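Local coordinates for protein homocysteine S-methyltransferase (Escherichia coli, PDB 5DMM) that catalyses methyl transfer from S-methylmethionine, or less efficiently S-adenosylmethionine, to homocysteine, forming methionine, with zinc as cofactor, at residues A[81-84]-A[85-89]; A[32-36]-A[37-41]. All coordinates share one frame; numbering follows the deposited sequence.

From the N terminus, residues 32-41 come first. Interaction 2 rounds the bend that leads from the loop after helix 24-29 into helix 39-46. Interaction 1 follows at residues 81-89 and caps helix 85-109 where the loop after helix 75-78 runs into it. Both contacts are local. They lie in series along the chain and neither encloses the other. Their centres are about 16 Å apart, yet they touch: Arg81 NH2 forms a salt bridge with Asp36 OD1 at 2.9 Å, and its guanidinium group packs on Leu38. This pairing ties the loop before helix 85-109 to the turn before helix 39-46 within the TIM-barrel fold of the homocysteine S-methyltransferase family.

Interaction 1. Residues A[81-84]-A[85-89]; sequences RGLD and EAQSK
Hydrogen bonds between Asp84 and Gln87 run both ways. Gln87 N gives its hydrogen to Asp84 OD1 at 3.0 Å, in a nearly straight bond of 170° that meets the oxygen almost along its C-O axis. In return, Asp84 N donates to Gln87 OE1 at 2.8 Å, with the donor tilted moderately from the carbonyl plane. Asp84 CG sits between its own backbone N and carbonyl carbon (chi1 71°), which turns the carboxylate over the first turn of the helix. Gln87 has CG beside its backbone N and is extended beyond it, which carries its amide back to the backbone N of Asp84. The carboxylate and amide planes are nearly perpendicular, 87° apart.

The reciprocal pair is a capping box, with Asp84 as the N-cap of helix 85-109. Its carboxylate takes up a backbone N-H of the first turn, and its negative charge probably interacts favourably with the helix N terminus.

Asp84 O is also gripped twice, by Ser88. Asp84 O accepts from Ser88 N at 2.9 Å and from Ser88 OG at 3.0 Å, the hydroxyl coming from well above the carbonyl plane. Ser88 is buried, and its hydroxyl turns back onto the carbonyl of the N-cap residue, four positions earlier.

One water joins the loop to the same glutamine. It accepts from Gln87 NE2 at 2.9 Å and donates to Gly82 O at 3.3 Å. With OE1 on Asp84 N and NE2 on the water, both ends of the amide are engaged, which probably holds its rotation.

Leu83 adds van der Waals contacts. Its CD2 lies 3.9 Å from Gln87 NE2, the two side chains crossing at about a right angle, and its CB lies 3.9 Å from Ser88 OG. Leu83 and Ser88 both also touch Phe78 of helix 75-78, while Glu85 and Lys89 meet Pro152 of helix 143-159.

Interaction 2. Residues A[32-36]-A[37-41]; sequences CNLAD and SLWSA
Trp39 has CG between its backbone N and carbonyl carbon (chi1 61°), which stands the indole up against Leu34. Leu34 CG lies beside its own backbone N (chi1 -48°), and both methyls reach the ring. Leu34 CD1 sits over the face of the five-membered ring, 4.1 Å from its centroid and only 12° off the normal, in a CH-pi contact. Leu34 CD2 packs on Trp39 CE3 at 4.0 Å. Ser40 CB lies over the opposite face, toward the rim. Asp36 O approaches the ring edge in its plane, 3.2 Å from Trp39 CD1.

Residues 36 to 39 form a type I beta turn. Its closing bond, Trp39 N to Asp36 O at 3.2 Å, is weak. A shorter bond runs from Leu38 N to Asp36 OD1 at 2.6 Å, reaching the oxygen from above the carboxylate plane.

Trp39 also touches Leu27 of helix 24-29, and its side chain is about 6 Å from the bound homocysteine, close to the pocket but not in direct contact with the ligand. Asp36 OD1 also faces Arg81, and its two donors, Leu38 N and the guanidinium group, would probably stabilise the charged carboxylate.

Interaction 1. Residues A[81-84]-A[85-89]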
ATOM      1  N   ARG A  81      -7.687  17.915 -12.796  1.00 24.97           N
ATOM      2  CA  ARG A  81      -6.755  18.017 -13.918  1.00 25.78           C
ATOM      3  C   ARG A  81      -7.482  17.896 -15.253  1.00 27.39           C
ATOM      4  O   ARG A  81      -6.859  17.713 -16.294  1.00 29.85           O
ATOM      5  CB  ARG A  81      -5.669  16.947 -13.813  1.00 28.80           C
ATOM      6  CG  ARG A  81      -4.740  17.129 -12.621  1.00 32.59           C
ATOM      7  CD  ARG A  81      -3.931  18.404 -12.770  1.00 38.56           C
ATOM      8  NE  ARG A  81      -3.018  18.608 -11.653  1.00 40.87           N
ATOM      9  CZ  ARG A  81      -3.247  19.444 -10.647  1.00 41.24           C
ATOM     10  NH1 ARG A  81      -4.360  20.168 -10.619  1.00 41.07           N
ATOM     11  NH2 ARG A  81      -2.359  19.561  -9.672  1.00 46.03           N
ATOM     12  N   GLY A  82      -8.807  17.979 -15.205  1.00 25.94           N
ATOM     13  CA  GLY A  82      -9.630  17.901 -16.400  1.00 26.52           C
ATOM     14  C   GLY A  82      -9.819  16.510 -16.980  1.00 26.19           C
ATOM     15  O   GLY A  82     -10.231  16.381 -18.128  1.00 26.55           O
ATOM     16  N   LEU A  83      -9.516  15.472 -16.200  1.00 21.57           N
ATOM     17  CA  LEU A  83      -9.680  14.086 -16.656  1.00 18.91           C
ATOM     18  C   LEU A  83     -11.021  13.531 -16.195  1.00 18.94           C
ATOM     19  O   LEU A  83     -11.433  13.765 -15.051  1.00 23.66           O
ATOM     20  CB  LEU A  83      -8.535  13.197 -16.141  1.00 20.44           C
ATOM     21  CG  LEU A  83      -7.109  13.639 -16.502  1.00 19.95           C
ATOM     22  CD1 LEU A  83      -6.069  12.751 -15.842  1.00 22.73           C
ATOM     23  CD2 LEU A  83      -6.900  13.672 -18.012  1.00 20.42           C
ATOM     24  N   ASP A  84     -11.709  12.802 -17.072  1.00 18.07           N
ATOM     25  CA  ASP A  84     -12.946  12.163 -16.657  1.00 17.68           C
ATOM     26  C   ASP A  84     -12.631  10.778 -16.104  1.00 16.87           C
ATOM     27  O   ASP A  84     -11.460  10.419 -15.940  1.00 17.67           O
ATOM     28  CB  ASP A  84     -14.000  12.112 -17.797  1.00 17.72           C
ATOM     29  CG  ASP A  84     -13.666  11.127 -18.928  1.00 17.92           C
ATOM     30  OD1 ASP A  84     -12.601  10.484 -18.930  1.00 16.71           O
ATOM     31  OD2 ASP A  84     -14.505  11.012 -19.860  1.00 19.16           O
ATOM     32  N   GLU A  85     -13.668  10.011 -15.814  1.00 16.52           N
ATOM     33  CA  GLU A  85     -13.487   8.755 -15.094  1.00 16.67           C
ATOM     34  C   GLU A  85     -12.662   7.760 -15.901  1.00 22.71           C
ATOM     35  O   GLU A  85     -11.751   7.116 -15.364  1.00 17.58           O
ATOM     36  CB  GLU A  85     -14.847   8.138 -14.737  1.00 20.84           C
ATOM     37  CG  GLU A  85     -14.721   6.794 -14.026  1.00 23.78           C
ATOM     38  CD  GLU A  85     -16.057   6.090 -13.849  1.00 28.82           C
ATOM     39  OE1 GLU A  85     -17.093   6.646 -14.282  1.00 41.25           O
ATOM     40  OE2 GLU A  85     -16.069   4.974 -13.287  1.00 31.72           O
ATOM     41  N   ALA A  86     -12.981   7.648 -17.191  1.00 15.87           N
ATOM     42  CA  ALA A  86     -12.313   6.694 -18.072  1.00 17.43           C
ATOM     43  C   ALA A  86     -10.839   7.036 -18.248  1.00 16.33           C
ATOM     44  O   ALA A  86      -9.995   6.141 -18.237  1.00 15.18           O
ATOM     45  CB  ALA A  86     -13.016   6.639 -19.439  1.00 18.27           C
ATOM     46  N   GLN A  87     -10.542   8.324 -18.435  1.00 15.68           N
ATOM     47  CA  GLN A  87      -9.166   8.801 -18.517  1.00 12.60           C
ATOM     48  C   GLN A  87      -8.431   8.446 -17.230  1.00 16.80           C
ATOM     49  O   GLN A  87      -7.293   7.975 -17.263  1.00 15.72           O
ATOM     50  CB  GLN A  87      -9.106  10.312 -18.756  1.00 13.96           C
ATOM     51  CG  GLN A  87      -9.555  10.735 -20.164  1.00 15.67           C
ATOM     52  CD  GLN A  87      -9.678  12.248 -20.303  1.00 17.02           C
ATOM     53  OE1 GLN A  87     -10.481  12.879 -19.609  1.00 18.67           O
ATOM     54  NE2 GLN A  87      -8.882  12.837 -21.207  1.00 19.68           N
ATOM     55  N   SER A  88      -9.098   8.686 -16.102  1.00 15.34           N
ATOM     56  CA  SER A  88      -8.511   8.412 -14.788  1.00 15.92           C
ATOM     57  C   SER A  88      -8.239   6.920 -14.604  1.00 14.70           C
ATOM     58  O   SER A  88      -7.160   6.530 -14.115  1.00 14.38           O
ATOM     59  CB  SER A  88      -9.427   8.944 -13.678  1.00 18.27           C
ATOM     60  OG  SER A  88      -9.467  10.366 -13.700  1.00 16.71           O
ATOM     61  N   LYS A  89      -9.195   6.080 -15.001  1.00 14.48           N
ATOM     62  CA  LYS A  89      -9.010   4.633 -14.912  1.00 19.01           C
ATOM     63  C   LYS A  89      -7.873   4.161 -15.823  1.00 16.10           C
ATOM     64  O   LYS A  89      -7.158   3.221 -15.498  1.00 15.40           O
ATOM     65  CB  LYS A  89     -10.317   3.883 -15.238  1.00 17.03           C
ATOM     66  CG  LYS A  89     -11.463   4.273 -14.314  1.00 19.57           C
ATOM     67  CD  LYS A  89     -12.437   3.164 -13.979  1.00 28.54           C
ATOM     68  CE  LYS A  89     -12.926   2.406 -15.173  1.00 29.84           C
ATOM     69  NZ  LYS A  89     -13.872   1.333 -14.716  1.00 32.72           N
TER
HETATM   70  O   HOH W   1      -8.904  15.691 -21.053  1.00 26.49           O

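Interaction 2. Residues A[32-36]-A[37-41]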
ATOM      1  N   CYS A  32      12.699  14.578 -11.125  1.00 19.77           N
ATOM      2  CA  CYS A  32      11.286  14.949 -11.136  1.00 26.55           C
ATOM      3  C   CYS A  32      10.924  16.040 -10.137  1.00 29.09           C
ATOM      4  O   CYS A  32      11.370  16.028  -8.991  1.00 31.48           O
ATOM      5  CB  CYS A  32      10.426  13.721 -10.864  1.00 29.14           C
ATOM      6  SG  CYS A  32      10.334  12.631 -12.270  1.00 29.58           S
ATOM      7  N   ASN A  33      10.098  16.979 -10.584  1.00 29.84           N
ATOM      8  CA  ASN A  33       9.493  17.949  -9.685  1.00 39.50           C
ATOM      9  C   ASN A  33       8.079  17.511  -9.348  1.00 40.12           C
ATOM     10  O   ASN A  33       7.193  17.537 -10.202  1.00 40.84           O
ATOM     11  CB  ASN A  33       9.485  19.352 -10.299  1.00 39.72           C
ATOM     12  CG  ASN A  33       8.578  20.310  -9.547  1.00 48.60           C
ATOM     13  OD1 ASN A  33       7.544  20.738 -10.065  1.00 51.17           O
ATOM     14  ND2 ASN A  33       8.951  20.642  -8.314  1.00 52.96           N
ATOM     15  N   LEU A  34       7.880  17.091  -8.107  1.00 37.89           N
ATOM     16  CA  LEU A  34       6.570  16.641  -7.663  1.00 40.98           C
ATOM     17  C   LEU A  34       5.906  17.772  -6.893  1.00 39.59           C
ATOM     18  O   LEU A  34       5.967  17.819  -5.670  1.00 40.45           O
ATOM     19  CB  LEU A  34       6.687  15.377  -6.805  1.00 35.28           C
ATOM     20  CG  LEU A  34       7.571  14.257  -7.372  1.00 32.45           C
ATOM     21  CD1 LEU A  34       7.503  12.994  -6.491  1.00 30.03           C
ATOM     22  CD2 LEU A  34       7.215  13.921  -8.817  1.00 26.10           C
ATOM     23  N   ALA A  35       5.262  18.673  -7.630  1.00 43.10           N
ATOM     24  CA  ALA A  35       4.817  19.957  -7.091  1.00 48.33           C
ATOM     25  C   ALA A  35       3.573  19.869  -6.210  1.00 41.31           C
ATOM     26  O   ALA A  35       3.383  20.688  -5.311  1.00 42.66           O
ATOM     27  CB  ALA A  35       4.571  20.930  -8.237  1.00 55.05           C
ATOM     28  N   ASP A  36       2.722  18.884  -6.468  1.00 38.07           N
ATOM     29  CA  ASP A  36       1.477  18.756  -5.727  1.00 40.70           C
ATOM     30  C   ASP A  36       1.100  17.292  -5.565  1.00 36.41           C
ATOM     31  O   ASP A  36       1.768  16.415  -6.105  1.00 30.93           O
ATOM     32  CB  ASP A  36       0.357  19.509  -6.437  1.00 39.04           C
ATOM     33  CG  ASP A  36      -0.002  18.886  -7.763  1.00 38.79           C
ATOM     34  OD1 ASP A  36      -0.858  17.983  -7.770  1.00 39.84           O
ATOM     35  OD2 ASP A  36       0.580  19.285  -8.798  1.00 46.87           O
ATOM     36  N   SER A  37       0.012  17.035  -4.847  1.00 32.31           N
ATOM     37  CA  SER A  37      -0.374  15.666  -4.531  1.00 31.85           C
ATOM     38  C   SER A  37      -0.925  14.901  -5.729  1.00 31.89           C
ATOM     39  O   SER A  37      -1.161  13.702  -5.632  1.00 33.37           O
ATOM     40  CB  SER A  37      -1.409  15.653  -3.406  1.00 32.46           C
ATOM     41  OG  SER A  37      -2.675  16.084  -3.877  1.00 37.11           O
ATOM     42  N   LEU A  38      -1.152  15.578  -6.853  1.00 25.97           N
ATOM     43  CA  LEU A  38      -1.640  14.863  -8.024  1.00 28.79           C
ATOM     44  C   LEU A  38      -0.501  14.606  -8.996  1.00 25.68           C
ATOM     45  O   LEU A  38      -0.734  14.439 -10.196  1.00 24.45           O
ATOM     46  CB  LEU A  38      -2.767  15.640  -8.722  1.00 28.13           C
ATOM     47  CG  LEU A  38      -3.993  15.984  -7.865  1.00 29.52           C
ATOM     48  CD1 LEU A  38      -5.060  16.684  -8.711  1.00 30.39           C
ATOM     49  CD2 LEU A  38      -4.552  14.741  -7.168  1.00 28.25           C
ATOM     50  N   TRP A  39       0.725  14.560  -8.482  1.00 25.42           N
ATOM     51  CA  TRP A  39       1.891  14.435  -9.349  1.00 24.20           C
ATOM     52  C   TRP A  39       1.849  13.168 -10.200  1.00 21.65           C
ATOM     53  O   TRP A  39       2.411  13.147 -11.288  1.00 20.86           O
ATOM     54  CB  TRP A  39       3.196  14.471  -8.536  1.00 26.39           C
ATOM     55  CG  TRP A  39       3.342  13.370  -7.519  1.00 25.56           C
ATOM     56  CD1 TRP A  39       3.076  13.456  -6.183  1.00 29.72           C
ATOM     57  CD2 TRP A  39       3.796  12.027  -7.752  1.00 23.52           C
ATOM     58  NE1 TRP A  39       3.336  12.254  -5.568  1.00 33.64           N
ATOM     59  CE2 TRP A  39       3.777  11.359  -6.508  1.00 33.32           C
ATOM     60  CE3 TRP A  39       4.219  11.327  -8.886  1.00 23.20           C
ATOM     61  CZ2 TRP A  39       4.158  10.021  -6.372  1.00 31.14           C
ATOM     62  CZ3 TRP A  39       4.590   9.998  -8.750  1.00 26.22           C
ATOM     63  CH2 TRP A  39       4.556   9.360  -7.501  1.00 30.76           C
ATOM     64  N   SER A  40       1.186  12.121  -9.714  1.00 22.94           N
ATOM     65  CA  SER A  40       1.144  10.862 -10.463  1.00 19.28           C
ATOM     66  C   SER A  40       0.507  11.028 -11.851  1.00 22.06           C
ATOM     67  O   SER A  40       0.910  10.360 -12.796  1.00 22.95           O
ATOM     68  CB  SER A  40       0.408   9.776  -9.662  1.00 22.50           C
ATOM     69  OG  SER A  40      -0.890  10.194  -9.287  1.00 23.89           O
ATOM     70  N   ALA A  41      -0.467  11.926 -11.980  1.00 22.25           N
ATOM     71  CA  ALA A  41      -1.117  12.141 -13.266  1.00 22.11           C
ATOM     72  C   ALA A  41      -0.119  12.681 -14.291  1.00 23.20           C
ATOM     73  O   ALA A  41      -0.155  12.299 -15.461  1.00 23.79           O
ATOM     74  CB  ALA A  41      -2.304  13.090 -13.117  1.00 22.87           C
TER